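Local coordinates for phenol hydroxylase component phN (Pseudomonas stutzeri, PDB 3U52), which probably forms the diiron-bearing subunit of a bacterial multicomponent monooxygenase that hydroxylates phenol with molecular oxygen, at residues A[215-220]-A[284-289]; A[207-212]-A[274-279]. One frame throughout, in Å; residues are numbered along the deposited sequence.

Contact 1. Residues A[215-220]-A[284-289]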
loop_
_atom_site.group_PDB
_atom_site.type_symbol
_atom_site.label_atom_id
_atom_site.label_comp_id
_atom_site.label_asym_id
_atom_site.label_seq_id
_atom_site.Cartn_x
_atom_site.Cartn_y
_atom_site.Cartn_z
ATOM N N ALA A 215 2.361 5.289 -17.291
ATOM C CA ALA A 215 2.836 3.900 -17.306
ATOM C C ALA A 215 4.064 3.787 -18.200
ATOM O O ALA A 215 4.977 3.098 -17.828
ATOM C CB ALA A 215 1.760 2.935 -17.767
ATOM N N TYR A 216 4.119 4.500 -19.333
ATOM C CA TYR A 216 5.273 4.382 -20.259
ATOM C C TYR A 216 6.470 5.248 -19.857
ATOM O O TYR A 216 7.530 5.154 -20.479
ATOM C CB TYR A 216 4.872 4.727 -21.680
ATOM C CG TYR A 216 4.022 3.706 -22.431
ATOM C CD1 TYR A 216 2.972 3.038 -21.821
ATOM C CD2 TYR A 216 4.250 3.479 -23.792
ATOM C CE1 TYR A 216 2.189 2.130 -22.535
ATOM C CE2 TYR A 216 3.485 2.570 -24.509
ATOM C CZ TYR A 216 2.448 1.915 -23.883
ATOM O OH TYR A 216 1.707 1.012 -24.632
ATOM N N ASN A 217 6.291 6.108 -18.856
ATOM C CA ASN A 217 7.296 7.051 -18.503
ATOM C C ASN A 217 7.744 6.964 -17.057
ATOM O O ASN A 217 8.390 7.882 -16.547
ATOM C CB ASN A 217 6.874 8.473 -18.910
ATOM C CG ASN A 217 6.850 8.639 -20.395
ATOM O OD1 ASN A 217 7.868 8.988 -20.999
ATOM N ND2 ASN A 217 5.736 8.287 -21.016
ATOM N N GLY A 218 7.358 5.892 -16.372
ATOM C CA GLY A 218 7.953 5.573 -15.070
ATOM C C GLY A 218 7.363 6.290 -13.881
ATOM O O GLY A 218 7.982 6.350 -12.768
ATOM N N ASP A 219 6.154 6.815 -14.071
ATOM C CA ASP A 219 5.538 7.660 -13.038
ATOM C C ASP A 219 4.544 6.775 -12.270
ATOM O O ASP A 219 3.368 6.636 -12.654
ATOM C CB ASP A 219 4.868 8.874 -13.696
ATOM C CG ASP A 219 4.069 9.745 -12.717
ATOM O OD1 ASP A 219 4.196 9.598 -11.480
ATOM O OD2 ASP A 219 3.309 10.613 -13.204
ATOM N N MET A 220 5.050 6.145 -11.212
ATOM C CA MET A 220 4.272 5.191 -10.445
ATOM C C MET A 220 3.123 5.835 -9.695
ATOM O O MET A 220 2.048 5.231 -9.587
ATOM C CB MET A 220 5.158 4.458 -9.461
ATOM C CG MET A 220 4.403 3.439 -8.616
ATOM S SD MET A 220 5.503 2.650 -7.385
ATOM C CE MET A 220 6.740 1.926 -8.461
ATOM N N LEU A 284 5.368 13.831 -23.691
ATOM C CA LEU A 284 5.784 12.509 -23.196
ATOM C C LEU A 284 7.074 12.031 -23.896
ATOM O O LEU A 284 7.077 11.888 -25.118
ATOM C CB LEU A 284 4.658 11.474 -23.382
ATOM C CG LEU A 284 3.275 11.775 -22.776
ATOM C CD1 LEU A 284 2.262 10.723 -23.219
ATOM C CD2 LEU A 284 3.343 11.868 -21.239
ATOM N N PRO A 285 8.181 11.843 -23.128
ATOM C CA PRO A 285 9.417 11.294 -23.703
ATOM C C PRO A 285 9.213 9.943 -24.404
ATOM O O PRO A 285 9.646 9.791 -25.568
ATOM C CB PRO A 285 10.357 11.181 -22.481
ATOM C CG PRO A 285 9.913 12.311 -21.586
ATOM C CD PRO A 285 8.388 12.287 -21.718
ATOM N N ASN A 286 8.551 8.992 -23.716
ATOM C CA ASN A 286 8.082 7.748 -24.357
ATOM C C ASN A 286 6.630 7.862 -24.762
ATOM O O ASN A 286 5.773 8.111 -23.897
ATOM C CB ASN A 286 8.313 6.501 -23.463
ATOM C CG ASN A 286 9.743 6.433 -22.946
ATOM O OD1 ASN A 286 10.681 6.699 -23.700
ATOM N ND2 ASN A 286 9.920 6.118 -21.677
ATOM N N LYS A 287 6.366 7.638 -26.064
ATOM C CA LYS A 287 5.058 7.865 -26.663
ATOM C C LYS A 287 4.157 6.658 -26.451
ATOM O O LYS A 287 4.629 5.517 -26.494
ATOM C CB LYS A 287 5.163 8.122 -28.186
ATOM C CG LYS A 287 6.195 9.163 -28.644
ATOM C CD LYS A 287 5.888 10.621 -28.158
ATOM C CE LYS A 287 7.092 11.544 -28.458
ATOM N NZ LYS A 287 6.891 12.922 -27.813
ATOM N N VAL A 288 2.872 6.909 -26.238
ATOM C CA VAL A 288 1.857 5.848 -26.116
ATOM C C VAL A 288 1.248 5.582 -27.508
ATOM O O VAL A 288 1.308 4.473 -28.053
ATOM C CB VAL A 288 0.717 6.236 -25.113
ATOM C CG1 VAL A 288 -0.272 5.042 -24.911
ATOM C CG2 VAL A 288 1.290 6.651 -23.781
ATOM N N MET A 289 0.645 6.605 -28.067
ATOM C CA MET A 289 0.046 6.555 -29.396
ATOM C C MET A 289 -0.056 8.017 -29.803
ATOM O O MET A 289 0.213 8.900 -28.970
ATOM C CB MET A 289 -1.329 5.895 -29.391
ATOM C CG MET A 289 -2.417 6.683 -28.681
ATOM S SD MET A 289 -3.952 5.745 -28.392
ATOM C CE MET A 289 -3.853 5.794 -26.595
#

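Contact 2. Residues A[207-212]-A[274-279]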
loop_
_atom_site.group_PDB
_atom_site.type_symbol
_atom_site.label_atom_id
_atom_site.label_comp_id
_atom_site.label_asym_id
_atom_site.label_seq_id
_atom_site.Cartn_x
_atom_site.Cartn_y
_atom_site.Cartn_z
ATOM N N PHE A 207 -8.376 10.547 -20.097
ATOM C CA PHE A 207 -7.861 9.543 -19.164
ATOM C C PHE A 207 -6.734 8.685 -19.726
ATOM O O PHE A 207 -5.681 8.553 -19.095
ATOM C CB PHE A 207 -9.023 8.619 -18.743
ATOM C CG PHE A 207 -8.725 7.717 -17.559
ATOM C CD1 PHE A 207 -8.181 6.444 -17.748
ATOM C CD2 PHE A 207 -9.036 8.134 -16.259
ATOM C CE1 PHE A 207 -7.909 5.622 -16.650
ATOM C CE2 PHE A 207 -8.770 7.322 -15.154
ATOM C CZ PHE A 207 -8.210 6.067 -15.345
ATOM N N VAL A 208 -6.980 8.037 -20.864
ATOM C CA VAL A 208 -5.983 7.115 -21.425
ATOM C C VAL A 208 -4.587 7.777 -21.690
ATOM O O VAL A 208 -3.562 7.247 -21.248
ATOM C CB VAL A 208 -6.510 6.334 -22.655
ATOM C CG1 VAL A 208 -5.504 5.276 -23.063
ATOM C CG2 VAL A 208 -7.900 5.640 -22.348
ATOM N N PRO A 209 -4.538 8.924 -22.399
ATOM C CA PRO A 209 -3.221 9.570 -22.587
ATOM C C PRO A 209 -2.463 9.914 -21.308
ATOM O O PRO A 209 -1.244 9.729 -21.271
ATOM C CB PRO A 209 -3.567 10.868 -23.336
ATOM C CG PRO A 209 -4.839 10.532 -24.082
ATOM C CD PRO A 209 -5.603 9.674 -23.102
ATOM N N PHE A 210 -3.151 10.427 -20.283
ATOM C CA PHE A 210 -2.451 10.828 -19.057
ATOM C C PHE A 210 -1.971 9.608 -18.287
ATOM O O PHE A 210 -0.805 9.572 -17.857
ATOM C CB PHE A 210 -3.274 11.762 -18.144
ATOM C CG PHE A 210 -3.127 13.242 -18.480
ATOM C CD1 PHE A 210 -1.949 13.950 -18.127
ATOM C CD2 PHE A 210 -4.151 13.931 -19.176
ATOM C CE1 PHE A 210 -1.801 15.333 -18.451
ATOM C CE2 PHE A 210 -4.028 15.305 -19.503
ATOM C CZ PHE A 210 -2.824 16.027 -19.134
ATOM N N MET A 211 -2.856 8.617 -18.140
ATOM C CA MET A 211 -2.576 7.461 -17.307
ATOM C C MET A 211 -1.667 6.454 -18.016
ATOM O O MET A 211 -0.775 5.911 -17.401
ATOM C CB MET A 211 -3.886 6.841 -16.808
ATOM C CG MET A 211 -4.844 7.896 -16.138
ATOM S SD MET A 211 -4.112 8.706 -14.687
ATOM C CE MET A 211 -4.982 10.223 -14.587
ATOM N N SER A 212 -1.838 6.225 -19.315
ATOM C CA SER A 212 -0.894 5.326 -19.959
ATOM C C SER A 212 0.442 6.023 -20.255
ATOM O O SER A 212 1.489 5.371 -20.206
ATOM C CB SER A 212 -1.501 4.568 -21.140
ATOM O OG SER A 212 -1.575 5.411 -22.252
ATOM N N SER A 274 -7.852 19.674 -27.155
ATOM C CA SER A 274 -6.680 20.122 -27.889
ATOM C C SER A 274 -5.434 20.255 -26.967
ATOM O O SER A 274 -4.336 19.951 -27.393
ATOM C CB SER A 274 -6.977 21.381 -28.715
ATOM O OG SER A 274 -6.958 22.592 -27.967
ATOM N N LEU A 275 -5.615 20.628 -25.698
ATOM C CA LEU A 275 -4.540 20.614 -24.719
ATOM C C LEU A 275 -3.898 19.237 -24.472
ATOM O O LEU A 275 -2.680 19.158 -24.236
ATOM C CB LEU A 275 -5.056 21.143 -23.379
ATOM C CG LEU A 275 -5.346 22.631 -23.293
ATOM C CD1 LEU A 275 -5.911 22.948 -21.875
ATOM C CD2 LEU A 275 -4.085 23.444 -23.626
ATOM N N VAL A 276 -4.715 18.174 -24.482
ATOM C CA VAL A 276 -4.249 16.786 -24.351
ATOM C C VAL A 276 -3.535 16.282 -25.620
ATOM O O VAL A 276 -2.560 15.544 -25.505
ATOM C CB VAL A 276 -5.386 15.787 -23.978
ATOM C CG1 VAL A 276 -4.805 14.424 -23.572
ATOM C CG2 VAL A 276 -6.203 16.304 -22.833
ATOM N N SER A 277 -4.001 16.691 -26.810
ATOM C CA SER A 277 -3.325 16.315 -28.037
ATOM C C SER A 277 -1.868 16.717 -28.023
ATOM O O SER A 277 -0.987 15.947 -28.402
ATOM C CB SER A 277 -4.020 16.884 -29.290
ATOM O OG SER A 277 -3.714 18.238 -29.430
ATOM N N MET A 278 -1.615 17.943 -27.580
ATOM C CA MET A 278 -0.255 18.477 -27.460
ATOM C C MET A 278 0.595 17.710 -26.401
ATOM O O MET A 278 1.780 17.427 -26.600
ATOM C CB MET A 278 -0.368 19.963 -27.086
ATOM C CG MET A 278 0.912 20.601 -26.813
ATOM S SD MET A 278 0.645 22.305 -26.277
ATOM C CE MET A 278 0.161 21.979 -24.540
ATOM N N MET A 279 -0.004 17.434 -25.253
ATOM C CA MET A 279 0.640 16.649 -24.183
ATOM C C MET A 279 1.147 15.302 -24.663
ATOM O O MET A 279 2.331 14.934 -24.463
ATOM C CB MET A 279 -0.394 16.453 -23.056
ATOM C CG MET A 279 0.097 15.847 -21.743
ATOM S SD MET A 279 0.439 14.076 -21.787
ATOM C CE MET A 279 -1.028 13.114 -21.836
#

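Contact 1. Residues A[215-220]-A[284-289]
Asn-217, in the turn that leaves helix 187-216, reads the backbone of Asn-286 with its side-chain amide, joining the end of one long helix of the hydroxylase's helical fold to the loop between helices 254-283 and 291-310. Three hydrogen bonds make the link. Asn-217 OD1 accepts a hydrogen bond from Asn-286 N at 2.8 Å, on a lone pair, while Asn-217 ND2 gives a nearly straight bond (172°) to Asn-286 O at 2.9 Å, so the two bonds fix the rotation of the amide. Asparagine suits the place because one short group offers a donor and an acceptor side by side. In return, Asn-286 ND2 donates to Tyr-216 O, 2.8 Å away and in the carbonyl plane. Asn-217 is buried, and both ends of its amide have further partners: ND2 reaches back to Gly-213 O, and OD1 also meets Ser-89 OG. Pro-285 CD lies against Asn-217 OD1, 3.4 Å away.

With CG anti to its carbonyl carbon (chi1 -73°), Tyr-216 lays its ring beside the loop, its flat face receiving Val-288 CG2 off-centre, 4.2 Å from Tyr-216 CG.

Lys-287 turns back along its own loop, its chain long enough for NZ to bond Leu-284 O and Asp-281 O and form a salt bridge with Glu-357. At the tyrosine ring, Tyr-216 CD2 lies 3.4 Å from Lys-287 O.

Contact 2. Residues A[207-212]-A[274-279]
Met-279 sets out with CG anti to its backbone N (chi1 -171°), then bends at chi2 and chi3, curling the thioether over the Phe-210 ring. The methyl CE lies above the ring centre, 3.9 Å from the centroid and 11° off the normal, a CH-pi contact; SD, 4.6 Å from that centroid, adds a Met-aromatic one. Met-279 CG packs near the rim, 3.8 Å from Phe-210 CE1. A flexible methionine fits because its chain can follow the aromatic surface. Met-279 CE also rests on Pro-209, 3.7 Å from its CB.

Val-276, one turn earlier, uses both branches: CG1 meets Pro-209 CB at 3.8 Å, and CG2 approaches Phe-210 CE2 obliquely. Pro-209 offers a compact apolar ring but no N-H, and its helix kinks there.

Segments 207-212 and 274-279 of helices 187-216 and 254-283 run roughly the same way, their axes 33° apart and 10.2 Å at closest approach. Phe-100, edge-to-face with Phe-210, lines a xenon pocket, and a xenon lies about 6 Å from the Phe-210 side chain: the contact backs an apolar site in the helical core. Around the pair, helix 220-250 packs against Met-211, and helix 331-342 against Leu-275 and Met-278.

Overall arrangement
The two contacts join the same parts of the fold at successive levels, their centres 11 Å apart. Helix 187-216 supplies residues 207-212 to contact 2 and then runs on into contact 1; helix 254-283 supplies residues 274-279 and then gives way to the loop 284-289. Along the chain the segments therefore alternate, and most of helix 220-250 lies between segments 215-220 and 274-279 in sequence. Contact 2 is wholly buried, apolar and nearer the chain centre, whereas contact 1 is partly buried and held by hydrogen bonds. They touch where Leu-284 packs on Met-279 and Met-289 on Val-208. Helix 187-216 also carries the iron ligand Glu-199, and both contacts lie on the part of the chain that follows it.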